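Local coordinates for periplasmic oligopeptide-binding protein (Burkholderia pseudomallei, PDB 3ZS6) that probably binds oligopeptides in the periplasm and hands them to an ABC transporter for uptake, at residues 256-262 with 472-478; 237-242 with 295-299; 307-313 with 411-417. All blocks are in the same frame, centred on the assembly; numbering follows the deposited sequence.

Contact 1: residues 256-262 with 472-478; sequences GLQLATY and LFQYSAD
Tyr262 O is gripped by two backbone N-H groups of the neighbouring strand: Leu472 N lies 2.8 Å from Tyr262 O, in its carbonyl plane, and Phe473 N adds a weak bond. Two residues facing one define a classic beta bulge, here where strand 260-266 pairs antiparallel with strand 470-480. Tyr262 N returns a bond of 2.9 Å to Phe473 O. A second irregularity coincides with the inverse gamma turn centred on Leu259, across which the pairing shifts by two residues between Thr261-Gln474 and Leu257-Ser476. Across this shifted register the side chain of Gln474 bonds the backbone of Gln258. Its chain is extended, with CG anti to the backbone N (chi1 -178°), which carries NE2 to within 2.7 Å of Gln258 O; the acceptor lies in the amide plane of Gln474, whereas the donor stands above the carbonyl plane of Gln258.

On the face bearing Tyr262 and Phe473 the two rings form an offset stack, centroids 4.5 Å apart and planes at 25°. Phe473 CZ sits over one face of the Tyr262 ring, while Tyr262 CB lies over a face of the Phe473 ring, a CH-pi contact. Tyr475 completes the cluster obliquely, its OH 3.6 Å from Tyr262 CD2, and also packs on an apolar side chain of the bound peptide, so this sheet reaches the ligand site. The hydroxyl of Tyr262 is hydrogen-bonded to His361. At the far end Ala477 CB packs 3.5 Å from Gln258 CG, and Gly256 N donates to Asp478 OD1 at 3.2 Å.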
ATOM      1  N   GLY A 256      -8.342   7.860 -13.747  1.00 22.21           N
ATOM      2  CA  GLY A 256      -8.540   6.426 -13.635  1.00 28.58           C
ATOM      3  C   GLY A 256      -8.840   6.006 -12.201  1.00 35.46           C
ATOM      4  O   GLY A 256      -8.759   6.814 -11.276  1.00 42.44           O
ATOM      5  N   LEU A 257      -9.194   4.739 -12.019  1.00 27.32           N
ATOM      6  CA  LEU A 257      -9.336   4.167 -10.688  1.00 28.83           C
ATOM      7  C   LEU A 257      -8.105   3.314 -10.379  1.00 30.36           C
ATOM      8  O   LEU A 257      -7.424   2.833 -11.287  1.00 25.51           O
ATOM      9  CB  LEU A 257     -10.599   3.315 -10.602  1.00 31.94           C
ATOM     10  CG  LEU A 257     -11.949   4.019 -10.747  1.00 37.82           C
ATOM     11  CD1 LEU A 257     -13.049   2.999 -11.024  1.00 39.57           C
ATOM     12  CD2 LEU A 257     -12.274   4.852  -9.514  1.00 39.68           C
ATOM     13  N   GLN A 258      -7.817   3.134  -9.096  1.00 29.84           N
ATOM     14  CA  GLN A 258      -6.682   2.317  -8.684  1.00 26.17           C
ATOM     15  C   GLN A 258      -7.151   1.028  -8.025  1.00 23.36           C
ATOM     16  O   GLN A 258      -8.314   0.926  -7.633  1.00 18.11           O
ATOM     17  CB  GLN A 258      -5.781   3.104  -7.733  1.00 24.84           C
ATOM     18  CG  GLN A 258      -4.725   3.931  -8.459  1.00 44.83           C
ATOM     19  CD  GLN A 258      -4.186   5.067  -7.616  1.00 57.94           C
ATOM     20  OE1 GLN A 258      -4.739   5.388  -6.563  1.00 62.28           O
ATOM     21  NE2 GLN A 258      -3.106   5.689  -8.078  1.00 59.62           N
ATOM     22  N   LEU A 259      -6.253   0.047  -7.922  1.00 16.65           N
ATOM     23  CA  LEU A 259      -6.534  -1.161  -7.153  1.00 18.70           C
ATOM     24  C   LEU A 259      -6.229  -0.837  -5.697  1.00 18.00           C
ATOM     25  O   LEU A 259      -5.209  -1.260  -5.146  1.00 13.22           O
ATOM     26  CB  LEU A 259      -5.692  -2.348  -7.634  1.00 19.92           C
ATOM     27  CG  LEU A 259      -6.077  -2.987  -8.974  1.00 23.04           C
ATOM     28  CD1 LEU A 259      -5.076  -4.077  -9.387  1.00 19.02           C
ATOM     29  CD2 LEU A 259      -7.505  -3.544  -8.931  1.00 17.65           C
ATOM     30  N   ALA A 260      -7.113  -0.063  -5.082  1.00 16.39           N
ATOM     31  CA  ALA A 260      -6.854   0.472  -3.756  1.00 15.70           C
ATOM     32  C   ALA A 260      -8.178   0.830  -3.092  1.00 15.14           C
ATOM     33  O   ALA A 260      -9.100   1.306  -3.756  1.00 11.93           O
ATOM     34  CB  ALA A 260      -5.930   1.703  -3.857  1.00 10.83           C
ATOM     35  N   THR A 261      -8.271   0.592  -1.788  1.00 13.20           N
ATOM     36  CA  THR A 261      -9.526   0.773  -1.058  1.00 10.91           C
ATOM     37  C   THR A 261      -9.356   1.734   0.116  1.00 10.25           C
ATOM     38  O   THR A 261      -8.424   1.602   0.914  1.00 15.82           O
ATOM     39  CB  THR A 261     -10.050  -0.588  -0.528  1.00 21.09           C
ATOM     40  OG1 THR A 261     -10.192  -1.505  -1.619  1.00 14.55           O
ATOM     41  CG2 THR A 261     -11.404  -0.433   0.182  1.00 16.10           C
ATOM     42  N   TYR A 262     -10.269   2.695   0.212  1.00  7.86           N
ATOM     43  CA  TYR A 262     -10.297   3.670   1.290  1.00 11.37           C
ATOM     44  C   TYR A 262     -11.284   3.140   2.329  1.00 17.32           C
ATOM     45  O   TYR A 262     -12.421   2.781   1.998  1.00 16.21           O
ATOM     46  CB  TYR A 262     -10.772   5.017   0.730  1.00 13.70           C
ATOM     47  CG  TYR A 262     -10.679   6.232   1.641  1.00  8.04           C
ATOM     48  CD1 TYR A 262     -11.478   6.349   2.774  1.00 13.75           C
ATOM     49  CD2 TYR A 262      -9.836   7.292   1.327  1.00 10.26           C
ATOM     50  CE1 TYR A 262     -11.410   7.477   3.590  1.00 12.87           C
ATOM     51  CE2 TYR A 262      -9.769   8.424   2.131  1.00 10.70           C
ATOM     52  CZ  TYR A 262     -10.559   8.513   3.259  1.00 12.10           C
ATOM     53  OH  TYR A 262     -10.493   9.638   4.063  1.00 12.63           O
ATOM     54  N   LEU A 472     -15.189   2.278   2.385  1.00 10.73           N
ATOM     55  CA  LEU A 472     -15.941   3.451   1.957  1.00 14.09           C
ATOM     56  C   LEU A 472     -16.016   3.580   0.434  1.00 17.33           C
ATOM     57  O   LEU A 472     -17.103   3.703  -0.126  1.00 16.74           O
ATOM     58  CB  LEU A 472     -15.339   4.733   2.556  1.00 10.35           C
ATOM     59  CG  LEU A 472     -15.449   4.856   4.079  1.00 19.22           C
ATOM     60  CD1 LEU A 472     -14.779   6.132   4.579  1.00 12.49           C
ATOM     61  CD2 LEU A 472     -16.919   4.795   4.514  1.00 18.38           C
ATOM     62  N   PHE A 473     -14.864   3.577  -0.232  1.00 12.67           N
ATOM     63  CA  PHE A 473     -14.850   3.667  -1.683  1.00 14.11           C
ATOM     64  C   PHE A 473     -13.524   3.227  -2.279  1.00 16.32           C
ATOM     65  O   PHE A 473     -12.525   3.054  -1.570  1.00 16.18           O
ATOM     66  CB  PHE A 473     -15.195   5.092  -2.149  1.00 10.32           C
ATOM     67  CG  PHE A 473     -14.331   6.151  -1.538  1.00 14.99           C
ATOM     68  CD1 PHE A 473     -13.066   6.403  -2.046  1.00 10.98           C
ATOM     69  CD2 PHE A 473     -14.780   6.894  -0.448  1.00 14.71           C
ATOM     70  CE1 PHE A 473     -12.254   7.379  -1.483  1.00 17.38           C
ATOM     71  CE2 PHE A 473     -13.973   7.876   0.120  1.00 15.38           C
ATOM     72  CZ  PHE A 473     -12.703   8.113  -0.396  1.00 12.64           C
ATOM     73  N   GLN A 474     -13.528   3.035  -3.593  1.00 13.71           N
ATOM     74  CA  GLN A 474     -12.316   2.708  -4.319  1.00 16.49           C
ATOM     75  C   GLN A 474     -11.571   3.997  -4.628  1.00 12.44           C
ATOM     76  O   GLN A 474     -12.169   4.952  -5.123  1.00 14.74           O
ATOM     77  CB  GLN A 474     -12.661   1.979  -5.622  1.00 18.65           C
ATOM     78  CG  GLN A 474     -11.437   1.544  -6.433  1.00 10.50           C
ATOM     79  CD  GLN A 474     -11.828   0.705  -7.635  1.00 21.18           C
ATOM     80  OE1 GLN A 474     -13.007   0.414  -7.842  1.00 17.49           O
ATOM     81  NE2 GLN A 474     -10.839   0.308  -8.431  1.00 21.34           N
ATOM     82  N   TYR A 475     -10.274   4.029  -4.328  1.00 10.52           N
ATOM     83  CA  TYR A 475      -9.444   5.197  -4.633  1.00 13.94           C
ATOM     84  C   TYR A 475      -9.495   5.580  -6.109  1.00 18.47           C
ATOM     85  O   TYR A 475      -9.507   4.717  -6.985  1.00 16.46           O
ATOM     86  CB  TYR A 475      -7.975   4.948  -4.276  1.00 13.11           C
ATOM     87  CG  TYR A 475      -7.602   5.246  -2.843  1.00 17.40           C
ATOM     88  CD1 TYR A 475      -7.684   4.261  -1.868  1.00 15.40           C
ATOM     89  CD2 TYR A 475      -7.141   6.506  -2.470  1.00 21.28           C
ATOM     90  CE1 TYR A 475      -7.321   4.517  -0.554  1.00 13.09           C
ATOM     91  CE2 TYR A 475      -6.781   6.775  -1.156  1.00 21.71           C
ATOM     92  CZ  TYR A 475      -6.876   5.775  -0.204  1.00 15.30           C
ATOM     93  OH  TYR A 475      -6.521   6.030   1.101  1.00 19.30           O
ATOM     94  N   SER A 476      -9.511   6.883  -6.362  1.00 17.98           N
ATOM     95  CA  SER A 476      -9.337   7.431  -7.702  1.00 22.70           C
ATOM     96  C   SER A 476      -7.855   7.747  -7.924  1.00 23.79           C
ATOM     97  O   SER A 476      -7.186   8.250  -7.025  1.00 19.16           O
ATOM     98  CB  SER A 476     -10.173   8.699  -7.856  1.00 25.42           C
ATOM     99  OG  SER A 476      -9.731   9.480  -8.950  1.00 30.98           O
ATOM    100  N   ALA A 477      -7.354   7.451  -9.124  1.00 23.74           N
ATOM    101  CA  ALA A 477      -5.946   7.651  -9.467  1.00 23.15           C
ATOM    102  C   ALA A 477      -5.654   9.073  -9.961  1.00 19.63           C
ATOM    103  O   ALA A 477      -4.506   9.408 -10.290  1.00 18.56           O
ATOM    104  CB  ALA A 477      -5.528   6.638 -10.539  1.00 32.12           C
ATOM    105  N   ASP A 478      -6.700   9.890 -10.025  1.00 16.56           N
ATOM    106  CA  ASP A 478      -6.613  11.247 -10.553  1.00 18.49           C
ATOM    107  C   ASP A 478      -5.487  12.056  -9.926  1.00 21.51           C
ATOM    108  O   ASP A 478      -5.415  12.200  -8.705  1.00 19.36           O
ATOM    109  CB  ASP A 478      -7.940  11.989 -10.352  1.00 17.11           C
ATOM    110  CG  ASP A 478      -9.062  11.435 -11.217  1.00 22.64           C
ATOM    111  OD1 ASP A 478      -8.910  10.323 -11.760  1.00 25.95           O
ATOM    112  OD2 ASP A 478     -10.107  12.107 -11.329  1.00 30.02           O
TER

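Contact 2: residues 237-242 with 295-299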
ATOM      1  N   ILE A 237      -5.553  15.088  -6.426  1.00 16.96           N
ATOM      2  CA  ILE A 237      -6.150  16.414  -6.594  1.00 15.48           C
ATOM      3  C   ILE A 237      -7.053  16.706  -5.392  1.00 18.97           C
ATOM      4  O   ILE A 237      -7.506  15.778  -4.730  1.00 18.64           O
ATOM      5  CB  ILE A 237      -6.989  16.510  -7.881  1.00 21.15           C
ATOM      6  CG1 ILE A 237      -7.935  15.314  -7.997  1.00 17.04           C
ATOM      7  CG2 ILE A 237      -6.084  16.591  -9.116  1.00 25.19           C
ATOM      8  CD1 ILE A 237      -9.035  15.523  -9.015  1.00 20.73           C
ATOM      9  N   PRO A 238      -7.320  17.990  -5.108  1.00 17.98           N
ATOM     10  CA  PRO A 238      -8.192  18.313  -3.967  1.00 19.87           C
ATOM     11  C   PRO A 238      -9.594  17.741  -4.133  1.00 21.97           C
ATOM     12  O   PRO A 238     -10.132  17.725  -5.238  1.00 20.80           O
ATOM     13  CB  PRO A 238      -8.262  19.847  -3.987  1.00 20.96           C
ATOM     14  CG  PRO A 238      -7.079  20.290  -4.805  1.00 22.37           C
ATOM     15  CD  PRO A 238      -6.844  19.195  -5.809  1.00 16.33           C
ATOM     16  N   ALA A 239     -10.187  17.289  -3.036  1.00 23.41           N
ATOM     17  CA  ALA A 239     -11.574  16.837  -3.049  1.00 23.76           C
ATOM     18  C   ALA A 239     -12.492  17.944  -3.558  1.00 21.89           C
ATOM     19  O   ALA A 239     -12.295  19.116  -3.235  1.00 18.28           O
ATOM     20  CB  ALA A 239     -12.001  16.393  -1.654  1.00 21.64           C
ATOM     21  N   GLY A 240     -13.492  17.561  -4.350  1.00 25.68           N
ATOM     22  CA  GLY A 240     -14.457  18.496  -4.905  1.00 30.59           C
ATOM     23  C   GLY A 240     -13.929  19.387  -6.017  1.00 36.00           C
ATOM     24  O   GLY A 240     -14.650  20.249  -6.522  1.00 37.49           O
ATOM     25  N   GLY A 241     -12.671  19.185  -6.404  1.00 31.35           N
ATOM     26  CA  GLY A 241     -12.027  20.067  -7.362  1.00 27.43           C
ATOM     27  C   GLY A 241     -11.989  19.584  -8.803  1.00 26.96           C
ATOM     28  O   GLY A 241     -11.624  20.348  -9.691  1.00 28.38           O
ATOM     29  N   PHE A 242     -12.358  18.329  -9.040  1.00 29.42           N
ATOM     30  CA  PHE A 242     -12.269  17.747 -10.377  1.00 33.49           C
ATOM     31  C   PHE A 242     -12.767  18.680 -11.482  1.00 32.66           C
ATOM     32  O   PHE A 242     -12.103  18.843 -12.506  1.00 28.35           O
ATOM     33  CB  PHE A 242     -13.014  16.411 -10.459  1.00 29.64           C
ATOM     34  CG  PHE A 242     -12.846  15.716 -11.784  1.00 35.00           C
ATOM     35  CD1 PHE A 242     -13.641  16.057 -12.867  1.00 37.25           C
ATOM     36  CD2 PHE A 242     -11.877  14.740 -11.951  1.00 35.59           C
ATOM     37  CE1 PHE A 242     -13.485  15.423 -14.087  1.00 38.37           C
ATOM     38  CE2 PHE A 242     -11.712  14.101 -13.172  1.00 37.16           C
ATOM     39  CZ  PHE A 242     -12.517  14.442 -14.239  1.00 36.12           C
ATOM     40  N   ILE A 295     -18.901  14.813  -2.157  1.00 23.58           N
ATOM     41  CA  ILE A 295     -17.737  15.221  -1.374  1.00 27.35           C
ATOM     42  C   ILE A 295     -16.408  14.978  -2.099  1.00 24.31           C
ATOM     43  O   ILE A 295     -15.633  15.912  -2.311  1.00 30.71           O
ATOM     44  CB  ILE A 295     -17.705  14.536   0.004  1.00 29.89           C
ATOM     45  CG1 ILE A 295     -19.057  14.688   0.706  1.00 39.11           C
ATOM     46  CG2 ILE A 295     -16.601  15.124   0.856  1.00 26.29           C
ATOM     47  CD1 ILE A 295     -19.471  16.118   0.923  1.00 42.03           C
ATOM     48  N   THR A 296     -16.145  13.729  -2.471  1.00 16.39           N
ATOM     49  CA  THR A 296     -14.883  13.393  -3.135  1.00 17.75           C
ATOM     50  C   THR A 296     -14.885  13.849  -4.601  1.00 22.44           C
ATOM     51  O   THR A 296     -13.982  14.572  -5.037  1.00 22.72           O
ATOM     52  CB  THR A 296     -14.557  11.887  -3.021  1.00 13.71           C
ATOM     53  OG1 THR A 296     -15.508  11.122  -3.769  1.00 17.54           O
ATOM     54  CG2 THR A 296     -14.602  11.446  -1.545  1.00 16.73           C
ATOM     55  N   GLN A 297     -15.899  13.421  -5.348  1.00 19.88           N
ATOM     56  CA  GLN A 297     -16.171  13.932  -6.701  1.00 23.66           C
ATOM     57  C   GLN A 297     -15.077  13.669  -7.733  1.00 27.38           C
ATOM     58  O   GLN A 297     -15.013  14.341  -8.771  1.00 23.20           O
ATOM     59  CB  GLN A 297     -16.480  15.432  -6.657  1.00 23.56           C
ATOM     60  CG  GLN A 297     -17.654  15.782  -5.761  1.00 32.44           C
ATOM     61  CD  GLN A 297     -18.175  17.184  -6.010  1.00 34.72           C
ATOM     62  OE1 GLN A 297     -17.437  18.161  -5.922  1.00 32.40           O
ATOM     63  NE2 GLN A 297     -19.451  17.284  -6.343  1.00 32.78           N
ATOM     64  N   ALA A 298     -14.223  12.694  -7.467  1.00 21.55           N
ATOM     65  CA  ALA A 298     -13.150  12.402  -8.402  1.00 26.41           C
ATOM     66  C   ALA A 298     -13.331  11.030  -9.051  1.00 30.42           C
ATOM     67  O   ALA A 298     -12.364  10.411  -9.492  1.00 34.01           O
ATOM     68  CB  ALA A 298     -11.792  12.520  -7.711  1.00 26.09           C
ATOM     69  N   GLY A 299     -14.579  10.571  -9.115  1.00 26.84           N
ATOM     70  CA  GLY A 299     -14.896   9.288  -9.717  1.00 28.74           C
ATOM     71  C   GLY A 299     -14.845   8.089  -8.779  1.00 31.07           C
ATOM     72  O   GLY A 299     -15.030   6.950  -9.216  1.00 26.66           O
TER
HETATM   73  O   HOH W   1     -12.352  16.132  -6.954  1.00 32.11           O
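Phe242 lays its CB against the carbonyl of Gln297, with 3.3 Å between Phe242 CB and Gln297 O, and its ring then passes obliquely by Ala298 CA. Just past helix 288-296, Gln297 takes a positive phi of 63°, ending the helical run, and its side chain brings OE1 to 3.2 Å from Gly240 CA, while NE2 is held by Ser293 O one turn back in the helix.

The loop meets this helix end through the type II beta turn from Pro238 to Gly241. Gly240, at the third position of the turn with phi 73°, donates its N-H almost straight to Thr296 O (N to O 3.1 Å, 174° at the hydrogen), approaching from above the carbonyl plane. Water 1 shares that acceptor: it donates to Thr296 O at 3.0 Å and to Pro238 O, and accepts from Phe242 N at 3.0 Å. One water thus bridges the turn, the first N-H of helix 242-249 and the Thr296 carbonyl at the end of helix 288-296. Apolar contact is slight, Ile237 CD1 reaching Ala298 CB at 4.3 Å.

The junction ties the loop leading into helix 242-249 to the C-terminal end of helix 288-296. Ala239 and Thr296 rest on Leu360 of helix 359-376, Pro238 packs on helix 219-227, and Ile237, Phe242 and Ala298 all touch Asp478 of strand 470-480.

Contact 3: residues 307-313 with 411-417; sequences MPKGVKG and NDAMTFF
Met307 bends at chi2 (-67°), after a chi1 of -54° that sets CG anti to the carbonyl carbon, and this fold of the chain carries SD and CE in between Ala413, Phe416 and Phe417. The motif is a Met-aromatic contact, with Phe416 as the aromatic partner, against a short, loosely held helical turn near 414-417. CE lies over one face of the Phe417 ring, 4.0 Å from its centroid, as a CH-pi contact, while SD passes the Phe416 ring obliquely and touches Ala413 CB at 3.6 Å. The Phe416 ring is met from two other directions: Pro308 CD stands over a face, 3.4 Å from Phe416 CE2, and Val311 CG2 comes to the edge. A type II beta turn from Pro308 to Val311 brings both residues to this one ring.

Asp412 caps the helix, its OD2 accepting from Met414 N at 3.1 Å. The same oxygen forms a salt bridge with Arg452 of helix 449-464, so the capping carboxylate also fastens the helix start to that neighbour. Phe417 packs on Ala459 and His460 of helix 449-464, and Phe416 on Thr261 of strand 260-266.

At the outer end Lys312 lays its aliphatic chain across the amide of Asn411 at about a right angle, with CE 3.4 Å from ND2. Lys312 O receives a weak bond from Ala413 N. Lys312 N donates to Asn411 OD1 at 3.1 Å, nearly straight at 175°.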
ATOM      1  N   MET A 307     -12.152  -5.908  -1.579  1.00 15.43           N
ATOM      2  CA  MET A 307     -11.781  -6.197  -2.965  1.00 16.58           C
ATOM      3  C   MET A 307     -12.364  -5.176  -3.940  1.00 19.95           C
ATOM      4  O   MET A 307     -13.580  -5.102  -4.111  1.00 21.78           O
ATOM      5  CB  MET A 307     -12.246  -7.604  -3.385  1.00 17.55           C
ATOM      6  CG  MET A 307     -11.790  -8.742  -2.483  1.00 15.56           C
ATOM      7  SD  MET A 307     -10.007  -9.019  -2.521  1.00 20.42           S
ATOM      8  CE  MET A 307      -9.835 -10.119  -1.120  1.00 21.31           C
ATOM      9  N   PRO A 308     -11.496  -4.397  -4.604  1.00 16.91           N
ATOM     10  CA  PRO A 308     -11.988  -3.485  -5.644  1.00 19.00           C
ATOM     11  C   PRO A 308     -12.483  -4.297  -6.837  1.00 21.30           C
ATOM     12  O   PRO A 308     -11.921  -5.355  -7.119  1.00 19.10           O
ATOM     13  CB  PRO A 308     -10.739  -2.682  -6.046  1.00 18.24           C
ATOM     14  CG  PRO A 308      -9.680  -3.011  -5.024  1.00 15.49           C
ATOM     15  CD  PRO A 308     -10.033  -4.357  -4.464  1.00 16.41           C
ATOM     16  N   LYS A 309     -13.529  -3.837  -7.514  1.00 24.63           N
ATOM     17  CA  LYS A 309     -13.969  -4.528  -8.716  1.00 32.12           C
ATOM     18  C   LYS A 309     -12.799  -4.569  -9.698  1.00 31.95           C
ATOM     19  O   LYS A 309     -12.132  -3.557  -9.918  1.00 27.54           O
ATOM     20  CB  LYS A 309     -15.170  -3.820  -9.343  1.00 41.88           C
ATOM     21  CG  LYS A 309     -15.664  -4.466 -10.631  1.00 51.24           C
ATOM     22  CD  LYS A 309     -16.734  -3.626 -11.317  1.00 58.86           C
ATOM     23  CE  LYS A 309     -18.002  -3.529 -10.481  1.00 63.32           C
ATOM     24  NZ  LYS A 309     -19.101  -2.849 -11.228  1.00 67.75           N
ATOM     25  N   GLY A 310     -12.526  -5.741 -10.262  1.00 36.20           N
ATOM     26  CA  GLY A 310     -11.455  -5.865 -11.234  1.00 40.04           C
ATOM     27  C   GLY A 310     -10.200  -6.577 -10.753  1.00 40.94           C
ATOM     28  O   GLY A 310      -9.385  -7.011 -11.564  1.00 35.64           O
ATOM     29  N   VAL A 311     -10.028  -6.696  -9.440  1.00 32.29           N
ATOM     30  CA  VAL A 311      -8.851  -7.375  -8.918  1.00 23.88           C
ATOM     31  C   VAL A 311      -8.910  -8.875  -9.224  1.00 26.62           C
ATOM     32  O   VAL A 311      -9.943  -9.512  -9.044  1.00 23.70           O
ATOM     33  CB  VAL A 311      -8.690  -7.153  -7.404  1.00 23.55           C
ATOM     34  CG1 VAL A 311      -9.758  -7.938  -6.625  1.00 16.99           C
ATOM     35  CG2 VAL A 311      -7.289  -7.545  -6.959  1.00 22.55           C
ATOM     36  N   LYS A 312      -7.798  -9.431  -9.695  1.00 25.63           N
ATOM     37  CA  LYS A 312      -7.726 -10.854 -10.007  1.00 23.78           C
ATOM     38  C   LYS A 312      -7.859 -11.735  -8.759  1.00 21.59           C
ATOM     39  O   LYS A 312      -7.471 -11.340  -7.663  1.00 23.48           O
ATOM     40  CB  LYS A 312      -6.409 -11.173 -10.715  1.00 23.59           C
ATOM     41  CG  LYS A 312      -6.228 -10.489 -12.054  1.00 21.31           C
ATOM     42  CD  LYS A 312      -4.829 -10.740 -12.581  1.00 27.06           C
ATOM     43  CE  LYS A 312      -4.519  -9.865 -13.794  1.00 40.40           C
ATOM     44  NZ  LYS A 312      -5.332 -10.224 -14.988  1.00 43.48           N
ATOM     45  N   GLY A 313      -8.402 -12.934  -8.930  1.00 22.91           N
ATOM     46  CA  GLY A 313      -8.481 -13.884  -7.831  1.00 21.44           C
ATOM     47  C   GLY A 313      -9.811 -13.977  -7.091  1.00 24.79           C
ATOM     48  O   GLY A 313     -10.018 -14.913  -6.321  1.00 29.42           O
ATOM     49  N   ASN A 411      -1.343  -7.725  -8.297  1.00 17.13           N
ATOM     50  CA  ASN A 411      -2.710  -7.845  -8.785  1.00 18.33           C
ATOM     51  C   ASN A 411      -3.295  -9.214  -8.502  1.00 17.41           C
ATOM     52  O   ASN A 411      -3.473 -10.025  -9.406  1.00 19.00           O
ATOM     53  CB  ASN A 411      -2.802  -7.517 -10.280  1.00 19.27           C
ATOM     54  CG  ASN A 411      -4.243  -7.440 -10.773  1.00 21.15           C
ATOM     55  OD1 ASN A 411      -5.183  -7.796 -10.056  1.00 18.33           O
ATOM     56  ND2 ASN A 411      -4.420  -6.978 -12.005  1.00 22.00           N
ATOM     57  N   ASP A 412      -3.569  -9.466  -7.228  1.00 18.53           N
ATOM     58  CA  ASP A 412      -4.278 -10.664  -6.819  1.00 16.60           C
ATOM     59  C   ASP A 412      -4.961 -10.416  -5.484  1.00 22.13           C
ATOM     60  O   ASP A 412      -4.461  -9.654  -4.650  1.00 17.25           O
ATOM     61  CB  ASP A 412      -3.343 -11.866  -6.717  1.00 19.45           C
ATOM     62  CG  ASP A 412      -4.079 -13.128  -6.309  1.00 27.25           C
ATOM     63  OD1 ASP A 412      -4.803 -13.687  -7.160  1.00 26.61           O
ATOM     64  OD2 ASP A 412      -3.954 -13.552  -5.134  1.00 26.26           O
ATOM     65  N   ALA A 413      -6.102 -11.063  -5.283  1.00 16.92           N
ATOM     66  CA  ALA A 413      -6.907 -10.829  -4.086  1.00 22.16           C
ATOM     67  C   ALA A 413      -6.126 -11.042  -2.789  1.00 19.89           C
ATOM     68  O   ALA A 413      -6.484 -10.483  -1.751  1.00 19.75           O
ATOM     69  CB  ALA A 413      -8.165 -11.706  -4.107  1.00 21.76           C
ATOM     70  N   MET A 414      -5.070 -11.850  -2.844  1.00 16.38           N
ATOM     71  CA  MET A 414      -4.293 -12.163  -1.645  1.00 14.97           C
ATOM     72  C   MET A 414      -3.737 -10.912  -0.949  1.00 14.18           C
ATOM     73  O   MET A 414      -3.572 -10.903   0.265  1.00 13.69           O
ATOM     74  CB  MET A 414      -3.148 -13.140  -1.960  1.00 16.82           C
ATOM     75  CG  MET A 414      -3.577 -14.614  -2.059  1.00 25.32           C
ATOM     76  SD  MET A 414      -4.492 -15.241  -0.621  1.00 22.90           S
ATOM     77  CE  MET A 414      -3.218 -15.311   0.625  1.00 13.36           C
ATOM     78  N   THR A 415      -3.431  -9.867  -1.709  1.00 11.90           N
ATOM     79  CA  THR A 415      -2.859  -8.668  -1.097  1.00 14.96           C
ATOM     80  C   THR A 415      -3.836  -8.029  -0.103  1.00 17.32           C
ATOM     81  O   THR A 415      -3.423  -7.447   0.903  1.00 18.41           O
ATOM     82  CB  THR A 415      -2.391  -7.632  -2.139  1.00 13.13           C
ATOM     83  OG1 THR A 415      -1.793  -6.515  -1.470  1.00 12.45           O
ATOM     84  CG2 THR A 415      -3.551  -7.145  -3.003  1.00 10.61           C
ATOM     85  N   PHE A 416      -5.131  -8.153  -0.372  1.00 15.95           N
ATOM     86  CA  PHE A 416      -6.133  -7.564   0.512  1.00 14.01           C
ATOM     87  C   PHE A 416      -6.392  -8.462   1.726  1.00 14.85           C
ATOM     88  O   PHE A 416      -6.723  -7.980   2.820  1.00 12.59           O
ATOM     89  CB  PHE A 416      -7.415  -7.242  -0.263  1.00 12.09           C
ATOM     90  CG  PHE A 416      -7.262  -6.090  -1.221  1.00 12.81           C
ATOM     91  CD1 PHE A 416      -7.265  -4.779  -0.757  1.00 11.44           C
ATOM     92  CD2 PHE A 416      -7.070  -6.315  -2.575  1.00 16.82           C
ATOM     93  CE1 PHE A 416      -7.113  -3.711  -1.630  1.00 13.35           C
ATOM     94  CE2 PHE A 416      -6.907  -5.251  -3.456  1.00 12.07           C
ATOM     95  CZ  PHE A 416      -6.924  -3.950  -2.982  1.00 14.75           C
ATOM     96  N   PHE A 417      -6.217  -9.769   1.545  1.00 13.30           N
ATOM     97  CA  PHE A 417      -6.303 -10.685   2.678  1.00 17.50           C
ATOM     98  C   PHE A 417      -5.229 -10.406   3.744  1.00 13.20           C
ATOM     99  O   PHE A 417      -5.396 -10.788   4.899  1.00 19.29           O
ATOM    100  CB  PHE A 417      -6.280 -12.156   2.224  1.00 18.09           C
ATOM    101  CG  PHE A 417      -7.631 -12.674   1.748  1.00 19.58           C
ATOM    102  CD1 PHE A 417      -8.665 -12.895   2.648  1.00 16.54           C
ATOM    103  CD2 PHE A 417      -7.850 -12.965   0.401  1.00 16.73           C
ATOM    104  CE1 PHE A 417      -9.909 -13.375   2.214  1.00 14.20           C
ATOM    105  CE2 PHE A 417      -9.079 -13.448  -0.043  1.00 19.93           C
ATOM    106  CZ  PHE A 417     -10.117 -13.648   0.866  1.00 14.89           C
TER

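In the fold
Contact 1 lies between the other two, its centre 12 Å from that of contact 2 and 13 Å from that of contact 3, whereas contacts 2 and 3 are 25 Å apart and do not touch. Strand 470-480 reaches contact 2 through Ser476 OG, probably hydrogen-bonded to Ala298 O at 2.8 Å. Toward contact 3, Thr261 and Gln474 pack on Pro308, and Leu259 on Asn411. In sequence, contact 2 closes before contact 3 opens; contact 3 is nested within the loop closed by contact 1, while the segments of contact 2 alternate with those of contact 1. One mixed sheet, touching the bound peptide through Tyr475, therefore joins regions far apart along the chain.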